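PDB 3E7Q: transcriptional regulator from Pseudomonas aeruginosa, which probably binds cis-regulatory DNA as a TetR-family transcription factor, most likely acting as a repressor. Local coordinates for residues B[19-29]-B[38-46]. Residues are numbered along the deposited sequence; the frame is centred on the assembly and turned at random.
Sequences LIEATLACLKR and RKICAEAGV
A22 and I40 meet where the two helix backbones come close: the A22 methyl CB lies 3.4 Å from the carbonyl oxygen O of I40 and has the CB of A44 beside it at 3.7 Å. With so small a side chain at this point, helix 19-29 can bring its backbone close to the other helix, as the 4.9 Å between the CA atoms of A22 and E43 confirms; the local axes approach to 7.8 Å at an angle of 113°. I40 enters as a knob among L19, A22, T23 and C26. Its CG2, anti to the backbone N, runs in between L19 CD1 (3.9 Å) and T23 OG1, while CG1 faces the CB of C26. The T23 hydroxyl is held by its own helix, donating to the carbonyl oxygen O of L19 from OG1 at 2.7 Å, above the carbonyl plane and on the face opposite to the one T23 N uses. This steeply crossed pair belongs to the three-helix DNA-binding domain of TetR regulators: helix 37-44 opens the predicted helix-turn-helix, L19 also touches I51 of helix 48-54, and, on helix 58-82, I40 reaches L61 and T23 reaches A65. Toward solvent the fit changes character. E43 is a second knob, among A22, A25, C26 and R29; its CB and CG lie against the backbone of A22 and C26, CG 3.6 Å from the N of C26. A bend at chi2 (-62°) lays its carboxylate against the A25 methyl and toward the exposed R29, where OE2 comes within 3.1 Å of NE. Because OE2 sits off the plane of the guanidinium, this salt bridge is purely electrostatic, with no N-H aimed at the oxygen; the two flat groups are tilted 35° to each other.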
loop_
_atom_site.group_PDB
_atom_site.type_symbol
_atom_site.label_atom_id
_atom_site.label_comp_id
_atom_site.label_asym_id
_atom_site.label_seq_id
_atom_site.Cartn_x
_atom_site.Cartn_y
_atom_site.Cartn_z
ATOM N N LEU B 19 25.776 3.468 5.478
ATOM C CA LEU B 19 25.363 2.696 4.314
ATOM C C LEU B 19 23.829 2.487 4.204
ATOM O O LEU B 19 23.299 2.528 3.082
ATOM C CB LEU B 19 26.101 1.340 4.242
ATOM C CG LEU B 19 27.313 1.203 3.274
ATOM C CD1 LEU B 19 27.256 2.006 1.929
ATOM C CD2 LEU B 19 28.600 1.564 3.979
ATOM N N ILE B 20 23.146 2.254 5.344
ATOM C CA ILE B 20 21.699 2.039 5.385
ATOM C C ILE B 20 21.033 3.307 4.859
ATOM O O ILE B 20 20.193 3.230 3.960
ATOM C CB ILE B 20 21.166 1.632 6.855
ATOM C CG1 ILE B 20 21.310 0.115 7.084
ATOM C CG2 ILE B 20 19.702 2.056 7.071
ATOM C CD1 ILE B 20 21.520 -0.300 8.518
ATOM N N GLU B 21 21.453 4.465 5.390
ATOM C CA GLU B 21 20.957 5.785 4.927
ATOM C C GLU B 21 21.307 6.095 3.423
ATOM O O GLU B 21 20.496 6.692 2.714
ATOM C CB GLU B 21 21.456 6.917 5.875
ATOM C CG GLU B 21 20.923 8.357 5.555
ATOM C CD GLU B 21 21.502 9.507 6.458
ATOM O OE1 GLU B 21 22.666 9.949 6.242
ATOM O OE2 GLU B 21 20.757 10.006 7.362
ATOM N N ALA B 22 22.494 5.697 2.945
ATOM C CA ALA B 22 22.816 5.832 1.498
ATOM C C ALA B 22 21.913 4.938 0.595
ATOM O O ALA B 22 21.463 5.362 -0.505
ATOM C CB ALA B 22 24.298 5.550 1.235
ATOM N N THR B 23 21.656 3.713 1.069
ATOM C CA THR B 23 20.760 2.765 0.409
ATOM C C THR B 23 19.352 3.352 0.324
ATOM O O THR B 23 18.730 3.318 -0.767
ATOM C CB THR B 23 20.772 1.399 1.154
ATOM O OG1 THR B 23 22.120 0.947 1.242
ATOM C CG2 THR B 23 19.939 0.333 0.472
ATOM N N LEU B 24 18.841 3.909 1.451
ATOM C CA LEU B 24 17.500 4.502 1.413
ATOM C C LEU B 24 17.375 5.699 0.433
ATOM O O LEU B 24 16.315 5.888 -0.182
ATOM C CB LEU B 24 17.024 4.899 2.806
ATOM C CG LEU B 24 16.883 3.753 3.831
ATOM C CD1 LEU B 24 16.844 4.373 5.212
ATOM C CD2 LEU B 24 15.663 2.856 3.492
ATOM N N ALA B 25 18.446 6.475 0.300
ATOM C CA ALA B 25 18.499 7.683 -0.553
ATOM C C ALA B 25 18.591 7.284 -1.978
ATOM O O ALA B 25 17.916 7.845 -2.838
ATOM C CB ALA B 25 19.733 8.638 -0.174
ATOM N N CYS B 26 19.426 6.294 -2.237
ATOM C CA CYS B 26 19.456 5.692 -3.561
ATOM C C CYS B 26 18.128 5.066 -4.021
ATOM O O CYS B 26 17.768 5.207 -5.210
ATOM C CB CYS B 26 20.559 4.670 -3.634
ATOM S SG CYS B 26 20.601 3.884 -5.205
ATOM N N LEU B 27 17.416 4.375 -3.115
ATOM C CA LEU B 27 16.133 3.800 -3.446
ATOM C C LEU B 27 15.084 4.867 -3.781
ATOM O O LEU B 27 14.263 4.680 -4.694
ATOM C CB LEU B 27 15.600 2.951 -2.289
ATOM C CG LEU B 27 16.292 1.636 -1.957
ATOM C CD1 LEU B 27 15.744 1.148 -0.641
ATOM C CD2 LEU B 27 16.180 0.563 -3.073
ATOM N N LYS B 28 15.107 5.961 -3.014
ATOM C CA LYS B 28 14.213 7.097 -3.203
ATOM C C LYS B 28 14.480 7.802 -4.508
ATOM O O LYS B 28 13.541 8.344 -5.066
ATOM C CB LYS B 28 14.283 8.088 -2.016
ATOM C CG LYS B 28 13.630 9.492 -2.260
ATOM C CD LYS B 28 13.097 10.152 -0.974
ATOM C CE LYS B 28 12.702 11.644 -1.237
ATOM N NZ LYS B 28 11.871 12.277 -0.128
ATOM N N ARG B 29 15.712 7.736 -5.027
ATOM C CA ARG B 29 16.083 8.415 -6.282
ATOM C C ARG B 29 16.070 7.538 -7.547
ATOM O O ARG B 29 15.805 8.033 -8.648
ATOM C CB ARG B 29 17.485 9.033 -6.127
ATOM C CG ARG B 29 18.193 9.441 -7.413
ATOM C CD ARG B 29 19.585 9.808 -7.113
ATOM N NE ARG B 29 19.640 10.972 -6.228
ATOM C CZ ARG B 29 19.965 12.217 -6.603
ATOM N NH1 ARG B 29 20.281 12.499 -7.869
ATOM N NH2 ARG B 29 19.975 13.194 -5.691
ATOM N N ARG B 38 27.172 0.851 -6.754
ATOM C CA ARG B 38 27.789 2.094 -7.231
ATOM C C ARG B 38 26.913 3.325 -6.912
ATOM O O ARG B 38 27.378 4.270 -6.283
ATOM C CB ARG B 38 28.144 2.023 -8.758
ATOM C CG ARG B 38 29.484 1.242 -9.136
ATOM C CD ARG B 38 30.272 1.705 -10.431
ATOM N NE ARG B 38 31.630 2.207 -10.063
ATOM C CZ ARG B 38 32.052 3.482 -10.120
ATOM N NH1 ARG B 38 31.273 4.443 -10.616
ATOM N NH2 ARG B 38 33.284 3.809 -9.700
ATOM N N LYS B 39 25.645 3.306 -7.307
ATOM C CA LYS B 39 24.734 4.393 -6.976
ATOM C C LYS B 39 24.460 4.585 -5.459
ATOM O O LYS B 39 24.080 5.701 -5.027
ATOM C CB LYS B 39 23.425 4.252 -7.746
ATOM C CG LYS B 39 23.563 4.466 -9.247
ATOM C CD LYS B 39 22.242 4.097 -9.937
ATOM C CE LYS B 39 22.146 4.640 -11.376
ATOM N NZ LYS B 39 20.877 4.185 -12.091
ATOM N N ILE B 40 24.682 3.521 -4.666
ATOM C CA ILE B 40 24.570 3.568 -3.202
ATOM C C ILE B 40 25.765 4.332 -2.650
ATOM O O ILE B 40 25.614 5.255 -1.844
ATOM C CB ILE B 40 24.455 2.123 -2.555
ATOM C CG1 ILE B 40 23.049 1.541 -2.794
ATOM C CG2 ILE B 40 24.723 2.153 -1.060
ATOM C CD1 ILE B 40 22.943 0.040 -2.614
ATOM N N CYS B 41 26.951 3.949 -3.113
ATOM C CA CYS B 41 28.206 4.672 -2.792
ATOM C C CYS B 41 28.157 6.159 -3.185
ATOM O O CYS B 41 28.703 7.006 -2.472
ATOM C CB CYS B 41 29.409 3.952 -3.436
ATOM S SG CYS B 41 29.640 2.299 -2.674
ATOM N N ALA B 42 27.442 6.456 -4.279
ATOM C CA ALA B 42 27.240 7.846 -4.744
ATOM C C ALA B 42 26.479 8.674 -3.703
ATOM O O ALA B 42 26.769 9.858 -3.546
ATOM C CB ALA B 42 26.521 7.900 -6.094
ATOM N N GLU B 43 25.546 8.040 -2.984
ATOM C CA GLU B 43 24.827 8.695 -1.893
ATOM C C GLU B 43 25.716 8.786 -0.667
ATOM O O GLU B 43 25.797 9.848 -0.088
ATOM C CB GLU B 43 23.515 7.989 -1.588
ATOM C CG GLU B 43 22.538 7.911 -2.808
ATOM C CD GLU B 43 22.074 9.292 -3.356
ATOM O OE1 GLU B 43 21.999 10.273 -2.563
ATOM O OE2 GLU B 43 21.767 9.385 -4.575
ATOM N N ALA B 44 26.413 7.689 -0.307
ATOM C CA ALA B 44 27.378 7.653 0.839
ATOM C C ALA B 44 28.554 8.623 0.657
ATOM O O ALA B 44 29.202 9.007 1.625
ATOM C CB ALA B 44 27.920 6.238 1.065
ATOM N N GLY B 45 28.831 9.005 -0.587
ATOM C CA GLY B 45 29.933 9.920 -0.917
ATOM C C GLY B 45 31.294 9.241 -0.773
ATOM O O GLY B 45 32.323 9.915 -0.492
ATOM N N VAL B 46 31.282 7.904 -0.914
ATOM C CA VAL B 46 32.499 7.066 -0.793
ATOM C C VAL B 46 32.611 6.192 -2.057
ATOM O O VAL B 46 31.600 5.991 -2.776
ATOM C CB VAL B 46 32.536 6.187 0.524
ATOM C CG1 VAL B 46 31.826 6.892 1.686
ATOM C CG2 VAL B 46 31.920 4.819 0.303
#